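Local coordinates for protein acyl-CoA dehydrogenase (Geobacillus kaustophilus, PDB 2PG0) that probably catalyses the FAD-dependent dehydrogenation of acyl chains, introducing a double bond at the alpha-beta position, at residues V76-L81 and R249-I254; I187-V192 and F238-E243; E62-L67 and G106-K111; Q317-V322 and A380-L385. One frame throughout, in Å; residues are numbered along the deposited sequence.

Interaction 1: residues V76-L81 and R249-I254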
loop_
_atom_site.group_PDB
_atom_site.type_symbol
_atom_site.label_atom_id
_atom_site.label_comp_id
_atom_site.label_asym_id
_atom_site.label_seq_id
_atom_site.Cartn_x
_atom_site.Cartn_y
_atom_site.Cartn_z
ATOM N N VAL A 76 24.197 20.092 -7.781
ATOM C CA VAL A 76 25.258 19.671 -6.867
ATOM C C VAL A 76 25.145 20.374 -5.508
ATOM O O VAL A 76 25.197 19.723 -4.463
ATOM C CB VAL A 76 26.664 19.894 -7.476
ATOM C CG1 VAL A 76 27.745 19.691 -6.410
ATOM C CG2 VAL A 76 26.877 18.937 -8.656
ATOM N N ILE A 77 24.992 21.699 -5.532
ATOM C CA ILE A 77 24.898 22.482 -4.302
ATOM C C ILE A 77 23.742 21.980 -3.442
ATOM O O ILE A 77 23.918 21.679 -2.255
ATOM C CB ILE A 77 24.784 24.009 -4.588
ATOM C CG1 ILE A 77 26.135 24.557 -5.071
ATOM C CG2 ILE A 77 24.341 24.778 -3.338
ATOM C CD1 ILE A 77 26.053 25.933 -5.722
ATOM N N ASN A 78 22.563 21.868 -4.042
ATOM C CA ASN A 78 21.386 21.485 -3.268
ATOM C C ASN A 78 21.450 20.060 -2.734
ATOM O O ASN A 78 21.007 19.801 -1.608
ATOM C CB ASN A 78 20.117 21.746 -4.061
ATOM C CG ASN A 78 19.962 23.212 -4.418
ATOM O OD1 ASN A 78 20.530 24.089 -3.751
ATOM N ND2 ASN A 78 19.225 23.487 -5.471
ATOM N N GLU A 79 22.031 19.154 -3.518
ATOM C CA GLU A 79 22.219 17.765 -3.071
ATOM C C GLU A 79 23.168 17.721 -1.878
ATOM O O GLU A 79 22.868 17.103 -0.848
ATOM C CB GLU A 79 22.765 16.890 -4.192
ATOM C CG GLU A 79 21.725 16.467 -5.208
ATOM C CD GLU A 79 22.290 15.578 -6.300
ATOM O OE1 GLU A 79 23.523 15.317 -6.323
ATOM O OE2 GLU A 79 21.487 15.148 -7.155
ATOM N N GLU A 80 24.311 18.393 -2.014
ATOM C CA GLU A 80 25.306 18.393 -0.944
ATOM C C GLU A 80 24.805 19.058 0.344
ATOM O O GLU A 80 25.125 18.611 1.443
ATOM C CB GLU A 80 26.634 19.000 -1.423
ATOM C CG GLU A 80 27.371 18.130 -2.463
ATOM C CD GLU A 80 27.592 16.686 -2.017
ATOM O OE1 GLU A 80 28.063 16.470 -0.886
ATOM O OE2 GLU A 80 27.312 15.764 -2.813
ATOM N N LEU A 81 24.005 20.107 0.206
ATOM C CA LEU A 81 23.415 20.761 1.375
ATOM C C LEU A 81 22.392 19.853 2.078
ATOM O O LEU A 81 22.328 19.826 3.309
ATOM C CB LEU A 81 22.783 22.098 0.988
ATOM C CG LEU A 81 23.749 23.255 0.712
ATOM C CD1 LEU A 81 22.987 24.435 0.154
ATOM C CD2 LEU A 81 24.535 23.667 1.965
ATOM N N ARG A 249 9.481 23.177 -7.961
ATOM C CA ARG A 249 9.092 21.787 -7.734
ATOM C C ARG A 249 10.233 20.805 -8.013
ATOM O O ARG A 249 10.376 19.797 -7.311
ATOM C CB ARG A 249 7.822 21.449 -8.524
ATOM C CG ARG A 249 6.604 22.127 -7.908
ATOM C CD ARG A 249 5.463 22.360 -8.876
ATOM N NE ARG A 249 4.431 23.160 -8.213
ATOM C CZ ARG A 249 3.404 23.751 -8.825
ATOM N NH1 ARG A 249 3.254 23.652 -10.139
ATOM N NH2 ARG A 249 2.526 24.451 -8.110
ATOM N N LEU A 250 11.052 21.117 -9.017
ATOM C CA LEU A 250 12.221 20.298 -9.332
ATOM C C LEU A 250 13.231 20.311 -8.184
ATOM O O LEU A 250 13.815 19.275 -7.854
ATOM C CB LEU A 250 12.879 20.744 -10.649
ATOM C CG LEU A 250 14.060 19.906 -11.176
ATOM C CD1 LEU A 250 13.719 18.401 -11.240
ATOM C CD2 LEU A 250 14.526 20.417 -12.537
ATOM N N VAL A 251 13.435 21.484 -7.590
ATOM C CA VAL A 251 14.364 21.628 -6.464
ATOM C C VAL A 251 13.906 20.790 -5.268
ATOM O O VAL A 251 14.702 20.074 -4.656
ATOM C CB VAL A 251 14.555 23.128 -6.094
ATOM C CG1 VAL A 251 15.260 23.286 -4.758
ATOM C CG2 VAL A 251 15.340 23.842 -7.209
ATOM N N VAL A 252 12.612 20.854 -4.960
ATOM C CA VAL A 252 12.040 20.015 -3.906
ATOM C C VAL A 252 12.211 18.522 -4.205
ATOM O O VAL A 252 12.593 17.762 -3.320
ATOM C CB VAL A 252 10.558 20.370 -3.646
ATOM C CG1 VAL A 252 9.889 19.334 -2.741
ATOM C CG2 VAL A 252 10.473 21.770 -3.032
ATOM N N ALA A 253 11.960 18.117 -5.450
ATOM C CA ALA A 253 12.140 16.721 -5.852
ATOM C C ALA A 253 13.590 16.275 -5.666
ATOM O O ALA A 253 13.841 15.176 -5.164
ATOM C CB ALA A 253 11.696 16.511 -7.298
ATOM N N ILE A 254 14.534 17.137 -6.057
ATOM C CA ILE A 254 15.969 16.834 -5.892
ATOM C C ILE A 254 16.339 16.618 -4.415
ATOM O O ILE A 254 17.015 15.633 -4.084
ATOM C CB ILE A 254 16.874 17.909 -6.548
ATOM C CG1 ILE A 254 16.727 17.862 -8.074
ATOM C CG2 ILE A 254 18.347 17.717 -6.131
ATOM C CD1 ILE A 254 17.246 19.107 -8.811
#
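The interface between the N-terminal helical domain and the C-terminal helical bundle of the acyl-CoA dehydrogenase fold is where Asn78 and Glu79 of helix 71-84 meet Val251 and Ile254 of the long helix 237-273. The segments 76-81 and 249-254 come nearest at Glu79 and Ile254, whose CA atoms are 6.9 Å apart. Here the aliphatic part of an acidic side chain does the packing: Glu79 CG lies 3.7 Å from Ile254 CG2, and the two side chains lie nearly perpendicular. Beyond CG the glutamate runs straight (chi2 -179°), which carries its carboxylate past the isoleucine methyl, with OE2 4.2 Å from Ile254 CG2. The buried charge is met by arginines on two other helices, Arg18 through OE1 and Arg302 through OE2, so the apolar stem and the ionic end of one residue serve different neighbours.

Asn78 repeats the pattern on a smaller scale. Its ND2 stands 4.0 Å from Val251 CG1, again with the side chains roughly perpendicular, but this is only packing, since ND2 is hydrogen-bonded to Asp96. The cross-contact is therefore modest, and both polar ends are satisfied outside the two segments.

Helix 12-28 covers another flank of helix 71-84, with Phe17 against Val76 and Ile77, while Asp96 belongs to helix 89-105. On the bundle side Ile254 rests on Val305 and Ile309 of helix 285-313, and Val322 of helix 319-343 packs against Arg249 and Leu250.

Interaction 2: residues I187-V192 and F238-E243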
loop_
_atom_site.group_PDB
_atom_site.type_symbol
_atom_site.label_atom_id
_atom_site.label_comp_id
_atom_site.label_asym_id
_atom_site.label_seq_id
_atom_site.Cartn_x
_atom_site.Cartn_y
_atom_site.Cartn_z
ATOM N N ILE A 187 -3.111 40.108 -9.496
ATOM C CA ILE A 187 -1.909 39.795 -8.716
ATOM C C ILE A 187 -0.637 40.360 -9.355
ATOM O O ILE A 187 -0.442 40.282 -10.570
ATOM C CB ILE A 187 -1.746 38.268 -8.466
ATOM C CG1 ILE A 187 -2.942 37.712 -7.687
ATOM C CG2 ILE A 187 -0.446 37.972 -7.707
ATOM C CD1 ILE A 187 -2.968 36.179 -7.584
ATOM N N SER A 188 0.221 40.924 -8.508
ATOM C CA SER A 188 1.501 41.476 -8.919
ATOM C C SER A 188 2.589 41.020 -7.966
ATOM O O SER A 188 2.304 40.654 -6.825
ATOM C CB SER A 188 1.439 43.001 -8.911
ATOM O OG SER A 188 0.478 43.468 -9.839
ATOM N N LEU A 189 3.831 41.046 -8.435
ATOM C CA LEU A 189 4.977 40.769 -7.575
ATOM C C LEU A 189 5.670 42.072 -7.199
ATOM O O LEU A 189 5.993 42.884 -8.058
ATOM C CB LEU A 189 5.953 39.784 -8.233
ATOM C CG LEU A 189 5.382 38.416 -8.632
ATOM C CD1 LEU A 189 6.481 37.504 -9.164
ATOM C CD2 LEU A 189 4.624 37.750 -7.476
ATOM N N LEU A 190 5.874 42.265 -5.903
ATOM C CA LEU A 190 6.476 43.480 -5.382
ATOM C C LEU A 190 7.626 43.111 -4.442
ATOM O O LEU A 190 7.449 42.322 -3.515
ATOM C CB LEU A 190 5.403 44.301 -4.658
ATOM C CG LEU A 190 5.697 45.686 -4.080
ATOM C CD1 LEU A 190 6.100 46.678 -5.168
ATOM C CD2 LEU A 190 4.474 46.189 -3.340
ATOM N N VAL A 191 8.807 43.666 -4.697
ATOM C CA VAL A 191 9.966 43.407 -3.839
ATOM C C VAL A 191 9.903 44.288 -2.591
ATOM O O VAL A 191 9.843 45.520 -2.691
ATOM C CB VAL A 191 11.308 43.624 -4.599
ATOM C CG1 VAL A 191 12.500 43.448 -3.661
ATOM C CG2 VAL A 191 11.407 42.682 -5.790
ATOM N N VAL A 192 9.905 43.661 -1.419
ATOM C CA VAL A 192 9.886 44.404 -0.161
ATOM C C VAL A 192 11.244 44.284 0.517
ATOM O O VAL A 192 11.736 43.182 0.759
ATOM C CB VAL A 192 8.747 43.944 0.781
ATOM C CG1 VAL A 192 8.811 44.681 2.124
ATOM C CG2 VAL A 192 7.390 44.179 0.121
ATOM N N PHE A 238 0.741 36.373 -11.383
ATOM C CA PHE A 238 0.345 34.958 -11.380
ATOM C C PHE A 238 1.085 34.168 -12.455
ATOM O O PHE A 238 1.464 33.013 -12.232
ATOM C CB PHE A 238 -1.172 34.816 -11.564
ATOM C CG PHE A 238 -1.732 33.490 -11.099
ATOM C CD1 PHE A 238 -1.901 33.227 -9.738
ATOM C CD2 PHE A 238 -2.111 32.516 -12.024
ATOM C CE1 PHE A 238 -2.431 32.007 -9.305
ATOM C CE2 PHE A 238 -2.637 31.295 -11.605
ATOM C CZ PHE A 238 -2.801 31.039 -10.245
ATOM N N TYR A 239 1.292 34.801 -13.610
ATOM C CA TYR A 239 1.999 34.182 -14.730
ATOM C C TYR A 239 3.473 33.932 -14.427
ATOM O O TYR A 239 4.000 32.882 -14.783
ATOM C CB TYR A 239 1.841 35.013 -16.010
ATOM C CG TYR A 239 0.391 35.189 -16.411
ATOM C CD1 TYR A 239 -0.340 34.122 -16.936
ATOM C CD2 TYR A 239 -0.255 36.411 -16.234
ATOM C CE1 TYR A 239 -1.682 34.269 -17.290
ATOM C CE2 TYR A 239 -1.601 36.572 -16.587
ATOM C CZ TYR A 239 -2.302 35.496 -17.115
ATOM O OH TYR A 239 -3.627 35.641 -17.461
ATOM N N TYR A 240 4.125 34.889 -13.771
ATOM C CA TYR A 240 5.514 34.711 -13.345
ATOM C C TYR A 240 5.642 33.538 -12.378
ATOM O O TYR A 240 6.551 32.717 -12.505
ATOM C CB TYR A 240 6.062 35.986 -12.690
ATOM C CG TYR A 240 5.933 37.239 -13.533
ATOM C CD1 TYR A 240 6.185 37.217 -14.908
ATOM C CD2 TYR A 240 5.576 38.450 -12.951
ATOM C CE1 TYR A 240 6.068 38.368 -15.679
ATOM C CE2 TYR A 240 5.454 39.608 -13.713
ATOM C CZ TYR A 240 5.701 39.559 -15.073
ATOM O OH TYR A 240 5.581 40.703 -15.824
ATOM N N LEU A 241 4.727 33.476 -11.414
ATOM C CA LEU A 241 4.699 32.397 -10.426
ATOM C C LEU A 241 4.531 31.022 -11.071
ATOM O O LEU A 241 5.304 30.105 -10.786
ATOM C CB LEU A 241 3.607 32.640 -9.376
ATOM C CG LEU A 241 3.745 33.881 -8.481
ATOM C CD1 LEU A 241 2.473 34.107 -7.677
ATOM C CD2 LEU A 241 4.959 33.793 -7.549
ATOM N N MET A 242 3.540 30.888 -11.952
ATOM C CA MET A 242 3.250 29.590 -12.576
ATOM C C MET A 242 4.464 29.105 -13.373
ATOM O O MET A 242 4.805 27.915 -13.340
ATOM C CB MET A 242 1.985 29.653 -13.452
ATOM C CG MET A 242 0.648 29.807 -12.680
ATOM S SD MET A 242 0.300 28.596 -11.359
ATOM C CE MET A 242 0.581 29.579 -9.886
ATOM N N GLU A 243 5.127 30.045 -14.047
ATOM C CA GLU A 243 6.334 29.779 -14.835
ATOM C C GLU A 243 7.499 29.261 -13.971
ATOM O O GLU A 243 8.098 28.231 -14.277
ATOM C CB GLU A 243 6.733 31.059 -15.585
ATOM C CG GLU A 243 7.941 30.961 -16.512
ATOM C CD GLU A 243 8.308 32.306 -17.152
ATOM O OE1 GLU A 243 7.431 33.200 -17.238
ATOM O OE2 GLU A 243 9.480 32.484 -17.563
#
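Leu189 keeps CG anti to its carbonyl carbon (chi1 -58°) and is extended at chi2 (-175°), which turns CD1 to Tyr240 and CD2 to Leu241. CD1 reaches Tyr240 CB at 3.9 Å and arrives at the edge of that ring, near its plane, while CD2 lies 4.0 Å from Leu241 CD2. Two residues earlier on the same side of the strand, Ile187 extends CD1 to within 3.8 Å of Phe238 CD1. Met242 CE of the same helix lies over one face of the Phe238 ring, 3.7 Å above the plane and offset toward the rim. The tyrosine hydroxyl is bonded to the backbone N of Glu233. Cutting Leu189 back to alanine removes both branches and would probably open a gap between the strand and the helix, leaving Tyr240 and Leu241 without their apolar partner.

Strand 187-192 and helix 238-243 run at 77° to each other, their axes 8.1 Å apart at closest approach. The side chain of Leu241 lies about 4 Å from the side chains of the FAD-binding residues Ile127 and Met129, placing this strand-on-helix packing where middle beta domain and C-terminal helical bundle join, beside the flavin pocket of the acyl-CoA dehydrogenase fold.

Interaction 3: residues E62-L67 and G106-K111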
loop_
_atom_site.group_PDB
_atom_site.type_symbol
_atom_site.label_atom_id
_atom_site.label_comp_id
_atom_site.label_asym_id
_atom_site.label_seq_id
_atom_site.Cartn_x
_atom_site.Cartn_y
_atom_site.Cartn_z
ATOM N N GLU A 62 28.696 37.083 -14.913
ATOM C CA GLU A 62 29.960 37.593 -14.370
ATOM C C GLU A 62 29.943 39.097 -14.081
ATOM O O GLU A 62 30.624 39.561 -13.160
ATOM C CB GLU A 62 31.147 37.222 -15.281
ATOM C CG GLU A 62 31.028 37.702 -16.733
ATOM C CD GLU A 62 32.184 37.235 -17.625
ATOM O OE1 GLU A 62 33.197 36.716 -17.102
ATOM O OE2 GLU A 62 32.074 37.389 -18.861
ATOM N N LYS A 63 29.148 39.848 -14.842
ATOM C CA LYS A 63 29.078 41.301 -14.678
ATOM C C LYS A 63 28.432 41.754 -13.362
ATOM O O LYS A 63 28.611 42.900 -12.949
ATOM C CB LYS A 63 28.423 41.969 -15.889
ATOM C CG LYS A 63 26.914 41.894 -15.949
ATOM C CD LYS A 63 26.419 42.551 -17.228
ATOM C CE LYS A 63 24.909 42.584 -17.292
ATOM N NZ LYS A 63 24.438 43.060 -18.625
ATOM N N TYR A 64 27.694 40.854 -12.707
ATOM C CA TYR A 64 27.167 41.114 -11.364
ATOM C C TYR A 64 27.981 40.398 -10.289
ATOM O O TYR A 64 27.674 40.498 -9.096
ATOM C CB TYR A 64 25.699 40.694 -11.256
ATOM C CG TYR A 64 24.790 41.273 -12.312
ATOM C CD1 TYR A 64 24.444 42.628 -12.304
ATOM C CD2 TYR A 64 24.255 40.462 -13.308
ATOM C CE1 TYR A 64 23.597 43.155 -13.278
ATOM C CE2 TYR A 64 23.413 40.980 -14.278
ATOM C CZ TYR A 64 23.087 42.322 -14.256
ATOM O OH TYR A 64 22.250 42.822 -15.220
ATOM N N GLY A 65 29.013 39.675 -10.712
ATOM C CA GLY A 65 29.909 38.993 -9.781
ATOM C C GLY A 65 29.713 37.490 -9.735
ATOM O O GLY A 65 30.376 36.797 -8.963
ATOM N N GLY A 66 28.808 36.986 -10.570
ATOM C CA GLY A 66 28.525 35.561 -10.631
ATOM C C GLY A 66 29.517 34.772 -11.462
ATOM O O GLY A 66 30.576 35.290 -11.859
ATOM N N LEU A 67 29.174 33.518 -11.739
ATOM C CA LEU A 67 30.094 32.613 -12.427
ATOM C C LEU A 67 29.562 32.058 -13.748
ATOM O O LEU A 67 30.218 31.223 -14.374
ATOM C CB LEU A 67 30.521 31.471 -11.492
ATOM C CG LEU A 67 31.280 31.896 -10.228
ATOM C CD1 LEU A 67 31.408 30.744 -9.238
ATOM C CD2 LEU A 67 32.652 32.477 -10.590
ATOM N N GLY A 106 13.433 41.403 -13.701
ATOM C CA GLY A 106 13.929 42.682 -13.238
ATOM C C GLY A 106 14.377 43.566 -14.384
ATOM O O GLY A 106 14.796 43.074 -15.444
ATOM N N THR A 107 14.281 44.876 -14.172
ATOM C CA THR A 107 14.884 45.852 -15.073
ATOM C C THR A 107 16.401 45.819 -14.874
ATOM O O THR A 107 16.894 45.285 -13.879
ATOM C CB THR A 107 14.383 47.281 -14.780
ATOM O OG1 THR A 107 14.792 47.669 -13.461
ATOM C CG2 THR A 107 12.862 47.369 -14.891
ATOM N N GLU A 108 17.142 46.398 -15.813
ATOM C CA GLU A 108 18.596 46.508 -15.672
ATOM C C GLU A 108 18.980 47.188 -14.357
ATOM O O GLU A 108 19.897 46.742 -13.669
ATOM C CB GLU A 108 19.208 47.251 -16.864
ATOM C CG GLU A 108 18.974 46.569 -18.212
ATOM C CD GLU A 108 19.432 45.115 -18.240
ATOM O OE1 GLU A 108 20.578 44.827 -17.818
ATOM O OE2 GLU A 108 18.641 44.259 -18.697
ATOM N N GLU A 109 18.257 48.252 -14.009
ATOM C CA GLU A 109 18.473 48.981 -12.761
ATOM C C GLU A 109 18.270 48.071 -11.542
ATOM O O GLU A 109 19.082 48.072 -10.621
ATOM C CB GLU A 109 17.547 50.205 -12.681
ATOM C CG GLU A 109 17.857 51.326 -13.700
ATOM C CD GLU A 109 17.550 50.956 -15.162
ATOM O OE1 GLU A 109 16.601 50.173 -15.421
ATOM O OE2 GLU A 109 18.267 51.464 -16.061
ATOM N N GLN A 110 17.196 47.284 -11.558
ATOM C CA GLN A 110 16.884 46.368 -10.452
ATOM C C GLN A 110 17.924 45.262 -10.312
ATOM O O GLN A 110 18.346 44.940 -9.202
ATOM C CB GLN A 110 15.490 45.760 -10.625
ATOM C CG GLN A 110 14.363 46.709 -10.235
ATOM C CD GLN A 110 12.991 46.180 -10.608
ATOM O OE1 GLN A 110 12.850 45.372 -11.528
ATOM N NE2 GLN A 110 11.966 46.646 -9.899
ATOM N N LYS A 111 18.337 44.695 -11.441
ATOM C CA LYS A 111 19.351 43.642 -11.459
ATOM C C LYS A 111 20.685 44.170 -10.932
ATOM O O LYS A 111 21.333 43.532 -10.100
ATOM C CB LYS A 111 19.495 43.055 -12.867
ATOM C CG LYS A 111 18.252 42.302 -13.342
ATOM C CD LYS A 111 18.461 41.573 -14.661
ATOM C CE LYS A 111 18.412 42.526 -15.858
ATOM N NZ LYS A 111 18.237 41.803 -17.160
HETATM O O HOH W 1 21.851 45.450 -15.571
#
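Tyr64 leans its ring and hydroxyl on the first turn of helix 108-120, where Lys111 forms the packed half of the contact and Glu108 the watery half. On the packed side, Tyr64 OH lies 3.6 Å from Lys111 CB, and Tyr64 CE1 comes within 3.9 Å of Lys111 C. From its own segment Lys63 CG sits 3.9 Å above the ring plane, over its centre.

The other side is looser and bridged by water. One molecule, in the plane of the Tyr64 ring, accepts from Tyr64 OH at 2.7 Å and donates both to Glu108 OE1, also at 2.7 Å, and to Glu108 O at 3.0 Å. The other carboxylate oxygen, Glu108 OE2, forms a salt bridge of 2.9 Å with Lys111 NZ, which approaches from above the carboxylate plane; the lysine's bend at chi3 (-77°) turns the amine that way. Lys63 NZ stops 4.3 Å from Glu108 OE1, too far for a salt bridge, though the opposite charge is likely to be mildly favourable. A phenylalanine here in place of Tyr64 would probably leave the water without the hydroxyl it accepts from and break the water bridge from the loop to Glu108.

At the start of the helix, Thr107 and Gln110 form a capping box, and Gln110 NE2 binds Leu230 O of strand 230-231. The tyrosine, in the loop between helices 44-52 and 71-84, also touches Leu115 and Pro116 of helix 108-120.

Interaction 4: residues Q317-V322 and A380-L385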
loop_
_atom_site.group_PDB
_atom_site.type_symbol
_atom_site.label_atom_id
_atom_site.label_comp_id
_atom_site.label_asym_id
_atom_site.label_seq_id
_atom_site.Cartn_x
_atom_site.Cartn_y
_atom_site.Cartn_z
ATOM N N GLN A 317 9.605 22.444 -21.758
ATOM C CA GLN A 317 8.497 22.654 -20.834
ATOM C C GLN A 317 8.013 21.290 -20.349
ATOM O O GLN A 317 7.448 20.514 -21.134
ATOM C CB GLN A 317 7.362 23.411 -21.540
ATOM C CG GLN A 317 6.367 24.102 -20.603
ATOM C CD GLN A 317 4.976 24.247 -21.211
ATOM O OE1 GLN A 317 4.826 24.538 -22.406
ATOM N NE2 GLN A 317 3.948 24.046 -20.387
ATOM N N ILE A 318 8.238 21.007 -19.064
ATOM C CA ILE A 318 7.920 19.701 -18.462
ATOM C C ILE A 318 7.102 19.809 -17.159
ATOM O O ILE A 318 7.439 19.223 -16.125
ATOM C CB ILE A 318 9.197 18.838 -18.263
ATOM C CG1 ILE A 318 10.357 19.721 -17.786
ATOM C CG2 ILE A 318 9.557 18.115 -19.577
ATOM C CD1 ILE A 318 11.533 18.981 -17.259
ATOM N N VAL A 319 6.011 20.564 -17.243
ATOM C CA VAL A 319 5.081 20.770 -16.136
ATOM C C VAL A 319 4.585 19.440 -15.545
ATOM O O VAL A 319 4.587 19.251 -14.321
ATOM C CB VAL A 319 3.882 21.656 -16.601
ATOM C CG1 VAL A 319 2.846 21.814 -15.499
ATOM C CG2 VAL A 319 4.388 23.029 -17.059
ATOM N N THR A 320 4.175 18.523 -16.419
ATOM C CA THR A 320 3.659 17.218 -15.982
ATOM C C THR A 320 4.716 16.409 -15.240
ATOM O O THR A 320 4.476 15.914 -14.140
ATOM C CB THR A 320 3.143 16.394 -17.176
ATOM O OG1 THR A 320 2.107 17.130 -17.839
ATOM C CG2 THR A 320 2.588 15.047 -16.709
ATOM N N GLU A 321 5.894 16.299 -15.847
ATOM C CA GLU A 321 6.932 15.424 -15.335
ATOM C C GLU A 321 7.508 15.908 -14.000
ATOM O O GLU A 321 7.838 15.099 -13.132
ATOM C CB GLU A 321 8.029 15.223 -16.392
ATOM C CG GLU A 321 7.562 14.467 -17.639
ATOM C CD GLU A 321 6.836 15.329 -18.680
ATOM O OE1 GLU A 321 6.643 16.553 -18.478
ATOM O OE2 GLU A 321 6.438 14.758 -19.721
ATOM N N VAL A 322 7.625 17.224 -13.837
ATOM C CA VAL A 322 8.134 17.778 -12.582
ATOM C C VAL A 322 7.107 17.609 -11.450
ATOM O O VAL A 322 7.476 17.391 -10.301
ATOM C CB VAL A 322 8.617 19.258 -12.732
ATOM C CG1 VAL A 322 7.449 20.243 -12.818
ATOM C CG2 VAL A 322 9.523 19.625 -11.582
ATOM N N ALA A 380 -3.663 15.517 -13.651
ATOM C CA ALA A 380 -4.977 15.171 -14.207
ATOM C C ALA A 380 -5.395 16.180 -15.283
ATOM O O ALA A 380 -5.923 15.800 -16.331
ATOM C CB ALA A 380 -6.015 15.094 -13.107
ATOM N N ARG A 381 -5.125 17.458 -15.028
ATOM C CA ARG A 381 -5.416 18.514 -15.993
ATOM C C ARG A 381 -4.643 18.285 -17.291
ATOM O O ARG A 381 -5.204 18.411 -18.379
ATOM C CB ARG A 381 -5.103 19.898 -15.407
ATOM C CG ARG A 381 -5.594 21.047 -16.275
ATOM C CD ARG A 381 -5.166 22.400 -15.734
ATOM N NE ARG A 381 -5.585 23.471 -16.639
ATOM C CZ ARG A 381 -4.873 23.910 -17.677
ATOM N NH1 ARG A 381 -3.680 23.390 -17.954
ATOM N NH2 ARG A 381 -5.354 24.887 -18.439
ATOM N N GLN A 382 -3.366 17.931 -17.170
ATOM C CA GLN A 382 -2.512 17.658 -18.337
ATOM C C GLN A 382 -2.886 16.358 -19.068
ATOM O O GLN A 382 -2.551 16.181 -20.240
ATOM C CB GLN A 382 -1.034 17.628 -17.926
ATOM C CG GLN A 382 -0.522 18.909 -17.257
ATOM C CD GLN A 382 -0.214 20.021 -18.241
ATOM O OE1 GLN A 382 -0.904 21.040 -18.274
ATOM N NE2 GLN A 382 0.828 19.831 -19.048
ATOM N N LEU A 383 -3.584 15.454 -18.384
ATOM C CA LEU A 383 -4.043 14.208 -19.005
ATOM C C LEU A 383 -5.271 14.410 -19.884
ATOM O O LEU A 383 -5.649 13.505 -20.629
ATOM C CB LEU A 383 -4.362 13.142 -17.946
ATOM C CG LEU A 383 -3.209 12.414 -17.254
ATOM C CD1 LEU A 383 -3.764 11.615 -16.078
ATOM C CD2 LEU A 383 -2.466 11.507 -18.229
ATOM N N ASP A 384 -5.895 15.584 -19.775
ATOM C CA ASP A 384 -7.132 15.901 -20.498
ATOM C C ASP A 384 -8.265 14.922 -20.160
ATOM O O ASP A 384 -8.417 13.875 -20.801
ATOM C CB ASP A 384 -6.872 15.961 -22.010
ATOM C CG ASP A 384 -8.113 16.322 -22.806
ATOM O OD1 ASP A 384 -8.924 17.140 -22.322
ATOM O OD2 ASP A 384 -8.270 15.783 -23.923
ATOM N N LEU A 385 -9.058 15.276 -19.149
ATOM C CA LEU A 385 -10.091 14.388 -18.609
ATOM C C LEU A 385 -11.457 15.081 -18.499
ATOM O O LEU A 385 -12.475 14.449 -18.181
ATOM C CB LEU A 385 -9.653 13.836 -17.240
ATOM C CG LEU A 385 -8.450 12.881 -17.192
ATOM C CD1 LEU A 385 -8.009 12.606 -15.757
ATOM C CD2 LEU A 385 -8.760 11.574 -17.909
#
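Thr320 and Gln382 carry this small surface contact by packing and by one hydrogen bond. In the packing, Thr320 OG1 sits tightly against the base of the glutamine, 3.2 Å from Gln382 CB, and the two side chains run alongside one another, pointing opposite ways. Val319 adds a looser touch, its CB 4.3 Å from Gln382 NE2.

Hydrogen bonding uses the same hydroxyl. Gln382 NE2 donates to Thr320 OG1 at 3.2 Å with an N-H...O angle of 152°, and the acceptor lies close to the amide plane. Such a bond needs a folded glutamine: the bend at chi2 (-79°) brings NE2 to the same hydroxyl that CB and CG touch. The amide's other end, OE1, lies in the plane of the Arg381 guanidinium, at its edge.

In terms of fold, the contact joins the first turn of helix 319-343 to the last turn of helix 372-382 within the C-terminal helical domain. Backbone bonding begins the former helix, Val322 N reaching Ile318 O at 3.0 Å, while Ile318 N is held by Gln246 of helix 237-273.

Contacts between subunits take over where the chain ends. Asp384 leaves the helix with positive phi, and its O bonds Lys272 of the second subunit; Leu385 O receives bonds from Arg280 and Ser282 of that same neighbouring subunit, and Leu383 packs on its Phe264.

From the N terminus, interaction 3 opens first, at 62-67, and interaction 1 opens before it has closed. Interaction 3 ends its loop at 106-111, inside the N-terminal helical domain, so the two cross along the chain. The loop of interaction 1 runs on through the whole middle domain to 249-254 and contains interaction 2 entirely. Both of these finish on helix 237-273, which thus receives the N-terminal helices at one place and the beta domain at another, the centres of interactions 1 and 2 being about 23 Å apart. Interaction 4 follows in series and closes a loop within the C-terminal domain at the chain end; it touches interaction 1 directly by packing.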